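Local coordinates for protein fluoride-specific ion channel FluC (Bordetella pertussis, PDB 5NKQ) that forms a fluoride-specific, dual-topology, double-barrelled channel in the inner membrane, lowering the fluoride concentration of the cell and excluding chloride, at residues A[48-53]-A[74-79]; A[21-26]-A[79-84]. One frame throughout, in Å; residues are numbered along the deposited sequence.

Contact 1: residues A[48-53]-A[74-79]; sequences YLIGVM and GFLGGL. With NA (sodium ion), chain I.
L76 of helix 65-79 pushes its forked end into the surface of helix 37-59 and carries most of the contact. With CG anti to the carbonyl carbon (chi1 -64°) and the chain extended beyond, its two methyls reach separate places. CD1 settles against the backbone at I50, 3.6 Å from I50 N, and also meets I50 CB at 3.7 Å. CD2 presses on the base of L49, 3.6 Å from L49 CB, the two leucine side chains crossing at about a right angle. I50 and L76 are buried, and this is the close-packed part. The segments belong to two transmembrane helices running antiparallel, 162° between directions, in the membrane bundle of a Fluc channel; their axes stay 10.6 Å apart, a gap filled chiefly by the L76 side chain, which reaches the I50 backbone. Towards the partly exposed flank the packing thins. L49 CD1 comes to the edge of the F75 ring, near its plane, 4.3 Å from CE2, while the other neighbours of that ring include L18 and L22 of helix 6-30. M53, its chain bent at chi2 and chi3, offers only CG to L76 CD1, at 4.1 Å, and also packs on A71 and V72. On the buried flank I50 touches A87 of the second subunit; on the far side of helix 65-79 G77 O binds the structural sodium ion at 2.3 Å.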
ATOM      1  N   TYR A  48      -2.301  -3.735 -11.317  1.00 30.57           N
ATOM      2  CA  TYR A  48      -2.865  -4.002 -12.636  1.00 32.46           C
ATOM      3  C   TYR A  48      -4.388  -4.028 -12.590  1.00 30.08           C
ATOM      4  O   TYR A  48      -5.051  -3.498 -13.490  1.00 31.58           O
ATOM      5  CB  TYR A  48      -2.319  -5.324 -13.177  1.00 30.79           C
ATOM      6  CG  TYR A  48      -2.875  -5.721 -14.527  1.00 36.48           C
ATOM      7  CD1 TYR A  48      -2.355  -5.185 -15.699  1.00 38.76           C
ATOM      8  CD2 TYR A  48      -3.912  -6.640 -14.631  1.00 35.69           C
ATOM      9  CE1 TYR A  48      -2.858  -5.547 -16.934  1.00 39.73           C
ATOM     10  CE2 TYR A  48      -4.420  -7.009 -15.862  1.00 36.54           C
ATOM     11  CZ  TYR A  48      -3.890  -6.459 -17.011  1.00 41.28           C
ATOM     12  OH  TYR A  48      -4.392  -6.822 -18.239  1.00 46.29           O
ATOM     13  N   LEU A  49      -4.960  -4.630 -11.545  1.00 29.46           N
ATOM     14  CA  LEU A  49      -6.409  -4.796 -11.494  1.00 29.13           C
ATOM     15  C   LEU A  49      -7.130  -3.476 -11.252  1.00 30.39           C
ATOM     16  O   LEU A  49      -8.280  -3.319 -11.677  1.00 27.82           O
ATOM     17  CB  LEU A  49      -6.782  -5.815 -10.417  1.00 28.92           C
ATOM     18  CG  LEU A  49      -6.452  -7.271 -10.751  1.00 31.71           C
ATOM     19  CD1 LEU A  49      -6.851  -8.196  -9.611  1.00 30.94           C
ATOM     20  CD2 LEU A  49      -7.135  -7.683 -12.046  1.00 28.28           C
ATOM     21  N   ILE A  50      -6.489  -2.520 -10.578  1.00 30.75           N
ATOM     22  CA  ILE A  50      -7.146  -1.231 -10.394  1.00 27.55           C
ATOM     23  C   ILE A  50      -7.086  -0.414 -11.680  1.00 27.67           C
ATOM     24  O   ILE A  50      -7.975   0.404 -11.939  1.00 27.81           O
ATOM     25  CB  ILE A  50      -6.551  -0.467  -9.198  1.00 32.53           C
ATOM     26  CG1 ILE A  50      -7.457   0.709  -8.822  1.00 27.24           C
ATOM     27  CG2 ILE A  50      -5.138   0.013  -9.499  1.00 27.43           C
ATOM     28  CD1 ILE A  50      -7.057   1.411  -7.545  1.00 32.40           C
ATOM     29  N   GLY A  51      -6.059  -0.621 -12.506  1.00 30.14           N
ATOM     30  CA  GLY A  51      -6.081  -0.046 -13.839  1.00 32.89           C
ATOM     31  C   GLY A  51      -7.187  -0.641 -14.689  1.00 34.01           C
ATOM     32  O   GLY A  51      -7.823   0.060 -15.480  1.00 30.84           O
ATOM     33  N   VAL A  52      -7.435  -1.943 -14.528  1.00 34.65           N
ATOM     34  CA  VAL A  52      -8.561  -2.580 -15.204  1.00 33.61           C
ATOM     35  C   VAL A  52      -9.876  -2.012 -14.687  1.00 35.82           C
ATOM     36  O   VAL A  52     -10.781  -1.683 -15.463  1.00 39.05           O
ATOM     37  CB  VAL A  52      -8.498  -4.108 -15.023  1.00 28.34           C
ATOM     38  CG1 VAL A  52      -9.775  -4.760 -15.535  1.00 29.71           C
ATOM     39  CG2 VAL A  52      -7.274  -4.680 -15.726  1.00 28.55           C
ATOM     40  N   MET A  53      -9.997  -1.883 -13.362  1.00 35.26           N
ATOM     41  CA  MET A  53     -11.252  -1.420 -12.777  1.00 31.39           C
ATOM     42  C   MET A  53     -11.535   0.033 -13.134  1.00 29.10           C
ATOM     43  O   MET A  53     -12.667   0.376 -13.493  1.00 31.87           O
ATOM     44  CB  MET A  53     -11.226  -1.608 -11.261  1.00 31.36           C
ATOM     45  CG  MET A  53     -11.405  -3.049 -10.813  1.00 35.86           C
ATOM     46  SD  MET A  53     -12.891  -3.806 -11.504  1.00 37.65           S
ATOM     47  CE  MET A  53     -14.157  -2.689 -10.904  1.00 37.22           C
ATOM     48  N   GLY A  74     -12.733  -2.278  -1.514  1.00 29.59           N
ATOM     49  CA  GLY A  74     -12.705  -3.495  -0.730  1.00 26.87           C
ATOM     50  C   GLY A  74     -11.632  -4.473  -1.163  1.00 32.21           C
ATOM     51  O   GLY A  74     -10.591  -4.586  -0.509  1.00 30.52           O
ATOM     52  N   PHE A  75     -11.869  -5.171  -2.277  1.00 28.45           N
ATOM     53  CA  PHE A  75     -10.995  -6.271  -2.677  1.00 35.05           C
ATOM     54  C   PHE A  75      -9.569  -5.792  -2.931  1.00 32.63           C
ATOM     55  O   PHE A  75      -8.614  -6.295  -2.328  1.00 27.19           O
ATOM     56  CB  PHE A  75     -11.560  -6.966  -3.917  1.00 27.31           C
ATOM     57  CG  PHE A  75     -10.686  -8.069  -4.440  1.00 36.59           C
ATOM     58  CD1 PHE A  75     -10.631  -9.292  -3.793  1.00 37.31           C
ATOM     59  CD2 PHE A  75      -9.919  -7.883  -5.578  1.00 27.53           C
ATOM     60  CE1 PHE A  75      -9.826 -10.311  -4.269  1.00 36.86           C
ATOM     61  CE2 PHE A  75      -9.113  -8.897  -6.061  1.00 31.74           C
ATOM     62  CZ  PHE A  75      -9.066 -10.113  -5.405  1.00 34.60           C
ATOM     63  N   LEU A  76      -9.404  -4.822  -3.831  1.00 30.69           N
ATOM     64  CA  LEU A  76      -8.062  -4.344  -4.149  1.00 33.27           C
ATOM     65  C   LEU A  76      -7.434  -3.607  -2.974  1.00 36.03           C
ATOM     66  O   LEU A  76      -6.205  -3.596  -2.838  1.00 37.09           O
ATOM     67  CB  LEU A  76      -8.108  -3.453  -5.388  1.00 32.88           C
ATOM     68  CG  LEU A  76      -8.551  -4.196  -6.648  1.00 32.82           C
ATOM     69  CD1 LEU A  76      -8.634  -3.254  -7.835  1.00 32.78           C
ATOM     70  CD2 LEU A  76      -7.610  -5.356  -6.936  1.00 27.47           C
ATOM     71  N   GLY A  77      -8.252  -2.993  -2.117  1.00 34.49           N
ATOM     72  CA  GLY A  77      -7.734  -2.377  -0.910  1.00 29.80           C
ATOM     73  C   GLY A  77      -7.291  -3.373   0.139  1.00 32.20           C
ATOM     74  O   GLY A  77      -6.499  -3.022   1.019  1.00 36.56           O
ATOM     75  N   GLY A  78      -7.787  -4.605   0.071  1.00 28.25           N
ATOM     76  CA  GLY A  78      -7.344  -5.644   0.976  1.00 27.01           C
ATOM     77  C   GLY A  78      -6.240  -6.485   0.372  1.00 32.43           C
ATOM     78  O   GLY A  78      -5.451  -7.102   1.093  1.00 33.23           O
ATOM     79  N   LEU A  79      -6.173  -6.507  -0.962  1.00 27.20           N
ATOM     80  CA  LEU A  79      -5.145  -7.288  -1.643  1.00 27.35           C
ATOM     81  C   LEU A  79      -3.785  -6.606  -1.562  1.00 27.33           C
ATOM     82  O   LEU A  79      -2.782  -7.240  -1.218  1.00 27.42           O
ATOM     83  CB  LEU A  79      -5.546  -7.518  -3.099  1.00 27.45           C
ATOM     84  CG  LEU A  79      -4.486  -8.180  -3.980  1.00 37.76           C
ATOM     85  CD1 LEU A  79      -4.110  -9.557  -3.442  1.00 27.77           C
ATOM     86  CD2 LEU A  79      -4.977  -8.270  -5.415  1.00 27.73           C
TER
HETATM   87 NA    NA I 201      -4.340  -2.837   1.765  1.00 39.07          NA

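Contact 2: residues A[21-26]-A[79-84]; sequences WLRWVL and LTTFST. With NA (sodium ion), chain I.
R23 and L79 bring the backbones together where helix 6-30 passes the end of helix 65-79, their CA atoms 5.2 Å apart, and T80 is the first residue to leave helical geometry. R23 lies across this break. With CG anti to the backbone N (chi1 164°) and chi2 straight, CD is carried to 3.1 Å from L79 O and 3.6 Å from T81 CG2; the bend at chi3 then turns NE and the guanidinium. T81 CB covers one face of the guanidinium, while L79 O lies at its edge. The buried group is well supplied with partners: NE and NH2 hydrogen-bond to G78 O and to T73 O of the second subunit, and NH1 donates to a water at 2.8 Å that also bonds to T84 OG1. The unwound stretch interrupts the third transmembrane segment, a hallmark of Fluc channels, and there T80 O binds the central sodium ion at 2.2 Å. T81 OG1 and T84 OG1 share a hydrogen bond of 3.1 Å. On the apolar flank L79 CD1 rests against L22 CD2 at 3.8 Å, with L26 CD1 farther off.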
ATOM      1  N   TRP A  21      -7.457 -12.262   2.312  1.00 33.70           N
ATOM      2  CA  TRP A  21      -7.224 -13.701   2.252  1.00 33.62           C
ATOM      3  C   TRP A  21      -6.297 -14.057   1.097  1.00 33.42           C
ATOM      4  O   TRP A  21      -5.423 -14.921   1.235  1.00 33.09           O
ATOM      5  CB  TRP A  21      -8.554 -14.445   2.116  1.00 35.28           C
ATOM      6  CG  TRP A  21      -9.356 -14.503   3.382  1.00 37.54           C
ATOM      7  CD1 TRP A  21      -8.956 -14.117   4.627  1.00 36.64           C
ATOM      8  CD2 TRP A  21     -10.700 -14.980   3.522  1.00 38.70           C
ATOM      9  NE1 TRP A  21      -9.967 -14.324   5.535  1.00 35.27           N
ATOM     10  CE2 TRP A  21     -11.049 -14.852   4.881  1.00 37.08           C
ATOM     11  CE3 TRP A  21     -11.643 -15.501   2.629  1.00 40.77           C
ATOM     12  CZ2 TRP A  21     -12.300 -15.229   5.370  1.00 39.34           C
ATOM     13  CZ3 TRP A  21     -12.885 -15.873   3.117  1.00 41.66           C
ATOM     14  CH2 TRP A  21     -13.201 -15.735   4.474  1.00 39.64           C
ATOM     15  N   LEU A  22      -6.472 -13.399  -0.051  1.00 32.40           N
ATOM     16  CA  LEU A  22      -5.627 -13.683  -1.205  1.00 32.48           C
ATOM     17  C   LEU A  22      -4.191 -13.235  -0.963  1.00 32.00           C
ATOM     18  O   LEU A  22      -3.246 -13.962  -1.291  1.00 35.99           O
ATOM     19  CB  LEU A  22      -6.200 -13.010  -2.452  1.00 35.53           C
ATOM     20  CG  LEU A  22      -5.389 -13.182  -3.738  1.00 37.69           C
ATOM     21  CD1 LEU A  22      -5.158 -14.657  -4.031  1.00 33.59           C
ATOM     22  CD2 LEU A  22      -6.089 -12.502  -4.904  1.00 28.14           C
ATOM     23  N   ARG A  23      -4.005 -12.040  -0.397  1.00 30.58           N
ATOM     24  CA  ARG A  23      -2.657 -11.578  -0.079  1.00 28.57           C
ATOM     25  C   ARG A  23      -1.989 -12.491   0.942  1.00 30.53           C
ATOM     26  O   ARG A  23      -0.792 -12.781   0.839  1.00 31.94           O
ATOM     27  CB  ARG A  23      -2.705 -10.138   0.434  1.00 27.95           C
ATOM     28  CG  ARG A  23      -1.436  -9.686   1.140  1.00 28.60           C
ATOM     29  CD  ARG A  23      -1.472  -8.200   1.452  1.00 29.56           C
ATOM     30  NE  ARG A  23      -2.743  -7.791   2.043  1.00 28.94           N
ATOM     31  CZ  ARG A  23      -2.996  -7.787   3.347  1.00 28.79           C
ATOM     32  NH1 ARG A  23      -2.061  -8.174   4.205  1.00 30.71           N
ATOM     33  NH2 ARG A  23      -4.181  -7.399   3.795  1.00 33.04           N
ATOM     34  N   TRP A  24      -2.755 -12.961   1.930  1.00 31.26           N
ATOM     35  CA  TRP A  24      -2.203 -13.862   2.936  1.00 30.51           C
ATOM     36  C   TRP A  24      -1.746 -15.175   2.311  1.00 31.90           C
ATOM     37  O   TRP A  24      -0.663 -15.679   2.630  1.00 32.07           O
ATOM     38  CB  TRP A  24      -3.242 -14.109   4.030  1.00 32.35           C
ATOM     39  CG  TRP A  24      -2.816 -15.085   5.080  1.00 33.00           C
ATOM     40  CD1 TRP A  24      -1.675 -15.041   5.828  1.00 33.76           C
ATOM     41  CD2 TRP A  24      -3.539 -16.241   5.519  1.00 36.55           C
ATOM     42  NE1 TRP A  24      -1.638 -16.105   6.697  1.00 35.23           N
ATOM     43  CE2 TRP A  24      -2.772 -16.855   6.528  1.00 35.88           C
ATOM     44  CE3 TRP A  24      -4.760 -16.817   5.154  1.00 39.34           C
ATOM     45  CZ2 TRP A  24      -3.184 -18.018   7.175  1.00 39.00           C
ATOM     46  CZ3 TRP A  24      -5.167 -17.972   5.797  1.00 42.52           C
ATOM     47  CH2 TRP A  24      -4.381 -18.560   6.796  1.00 41.08           C
ATOM     48  N   VAL A  25      -2.554 -15.738   1.410  1.00 31.60           N
ATOM     49  CA  VAL A  25      -2.177 -16.986   0.753  1.00 33.83           C
ATOM     50  C   VAL A  25      -0.981 -16.768  -0.166  1.00 37.30           C
ATOM     51  O   VAL A  25      -0.047 -17.581  -0.196  1.00 35.96           O
ATOM     52  CB  VAL A  25      -3.379 -17.574  -0.007  1.00 38.67           C
ATOM     53  CG1 VAL A  25      -2.941 -18.734  -0.885  1.00 43.55           C
ATOM     54  CG2 VAL A  25      -4.453 -18.026   0.972  1.00 37.00           C
ATOM     55  N   LEU A  26      -0.986 -15.670  -0.929  1.00 35.39           N
ATOM     56  CA  LEU A  26       0.140 -15.376  -1.812  1.00 33.83           C
ATOM     57  C   LEU A  26       1.438 -15.247  -1.027  1.00 35.02           C
ATOM     58  O   LEU A  26       2.498 -15.683  -1.489  1.00 35.04           O
ATOM     59  CB  LEU A  26      -0.133 -14.098  -2.607  1.00 33.29           C
ATOM     60  CG  LEU A  26      -1.112 -14.205  -3.777  1.00 34.52           C
ATOM     61  CD1 LEU A  26      -1.458 -12.824  -4.313  1.00 32.17           C
ATOM     62  CD2 LEU A  26      -0.529 -15.077  -4.878  1.00 33.85           C
ATOM     63  N   LEU A  79      -6.173  -6.507  -0.962  1.00 27.20           N
ATOM     64  CA  LEU A  79      -5.145  -7.288  -1.643  1.00 27.35           C
ATOM     65  C   LEU A  79      -3.785  -6.606  -1.562  1.00 27.33           C
ATOM     66  O   LEU A  79      -2.782  -7.240  -1.218  1.00 27.42           O
ATOM     67  CB  LEU A  79      -5.546  -7.518  -3.099  1.00 27.45           C
ATOM     68  CG  LEU A  79      -4.486  -8.180  -3.980  1.00 37.76           C
ATOM     69  CD1 LEU A  79      -4.110  -9.557  -3.442  1.00 27.77           C
ATOM     70  CD2 LEU A  79      -4.977  -8.270  -5.415  1.00 27.73           C
ATOM     71  N   THR A  80      -3.728  -5.318  -1.884  1.00 29.16           N
ATOM     72  CA  THR A  80      -2.470  -4.590  -1.815  1.00 30.62           C
ATOM     73  C   THR A  80      -2.195  -4.145  -0.382  1.00 31.71           C
ATOM     74  O   THR A  80      -3.065  -4.191   0.490  1.00 31.02           O
ATOM     75  CB  THR A  80      -2.490  -3.383  -2.752  1.00 29.56           C
ATOM     76  OG1 THR A  80      -3.498  -2.457  -2.325  1.00 30.96           O
ATOM     77  CG2 THR A  80      -2.784  -3.830  -4.173  1.00 27.28           C
ATOM     78  N   THR A  81      -0.960  -3.713  -0.139  1.00 31.00           N
ATOM     79  CA  THR A  81      -0.577  -3.287   1.197  1.00 34.71           C
ATOM     80  C   THR A  81       0.613  -2.343   1.104  1.00 35.58           C
ATOM     81  O   THR A  81       1.563  -2.598   0.361  1.00 35.45           O
ATOM     82  CB  THR A  81      -0.236  -4.486   2.094  1.00 32.88           C
ATOM     83  OG1 THR A  81       0.293  -4.019   3.341  1.00 27.03           O
ATOM     84  CG2 THR A  81       0.779  -5.399   1.418  1.00 30.29           C
ATOM     85  N   PHE A  82       0.540  -1.246   1.854  1.00 36.45           N
ATOM     86  CA  PHE A  82       1.658  -0.326   1.998  1.00 38.12           C
ATOM     87  C   PHE A  82       2.417  -0.528   3.301  1.00 32.50           C
ATOM     88  O   PHE A  82       3.640  -0.352   3.327  1.00 35.69           O
ATOM     89  CB  PHE A  82       1.166   1.124   1.923  1.00 37.87           C
ATOM     90  CG  PHE A  82       2.079   2.038   1.160  1.00 40.19           C
ATOM     91  CD1 PHE A  82       3.319   2.384   1.669  1.00 45.62           C
ATOM     92  CD2 PHE A  82       1.691   2.563  -0.061  1.00 42.47           C
ATOM     93  CE1 PHE A  82       4.160   3.228   0.969  1.00 48.59           C
ATOM     94  CE2 PHE A  82       2.527   3.408  -0.766  1.00 45.53           C
ATOM     95  CZ  PHE A  82       3.763   3.741  -0.250  1.00 47.86           C
ATOM     96  N   SER A  83       1.718  -0.905   4.374  1.00 29.57           N
ATOM     97  CA  SER A  83       2.369  -1.108   5.663  1.00 26.88           C
ATOM     98  C   SER A  83       3.307  -2.308   5.625  1.00 31.83           C
ATOM     99  O   SER A  83       4.452  -2.227   6.086  1.00 32.86           O
ATOM    100  CB  SER A  83       1.316  -1.282   6.758  1.00 29.18           C
ATOM    101  OG  SER A  83       0.397  -2.307   6.421  1.00 29.89           O
ATOM    102  N   THR A  84       2.835  -3.436   5.088  1.00 27.06           N
ATOM    103  CA  THR A  84       3.692  -4.613   4.976  1.00 36.04           C
ATOM    104  C   THR A  84       4.905  -4.320   4.102  1.00 37.43           C
ATOM    105  O   THR A  84       6.025  -4.732   4.424  1.00 27.45           O
ATOM    106  CB  THR A  84       2.899  -5.796   4.418  1.00 38.44           C
ATOM    107  OG1 THR A  84       1.751  -6.038   5.241  1.00 40.31           O
ATOM    108  CG2 THR A  84       3.763  -7.050   4.388  1.00 35.18           C
TER
HETATM  109 NA    NA I 201      -4.340  -2.837   1.765  1.00 39.07          NA
HETATM  110  O   HOH W   1       0.730  -8.569   3.878  1.00 29.15           O

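Contacts 1 and 2, their centres about 12 Å apart, meet at L79, the last residue of helix 65-79: contact 1 packs this helix on helix 37-59, contact 2 sets its end against helix 6-30. They are also bridged directly, by the R23 NE to G78 O hydrogen bond of 3.0 Å and by F75 CZ on L22 CD2 at 3.8 Å. Each supplies one sodium ligand, G77 O and T80 O, and the same two oxygens of the second subunit complete the four. The fluoride path lies close by: T80 lines a fluoride pocket beside N43, and the side chain of I50 is about 6 Å from that of S112, a fluoride-binding residue.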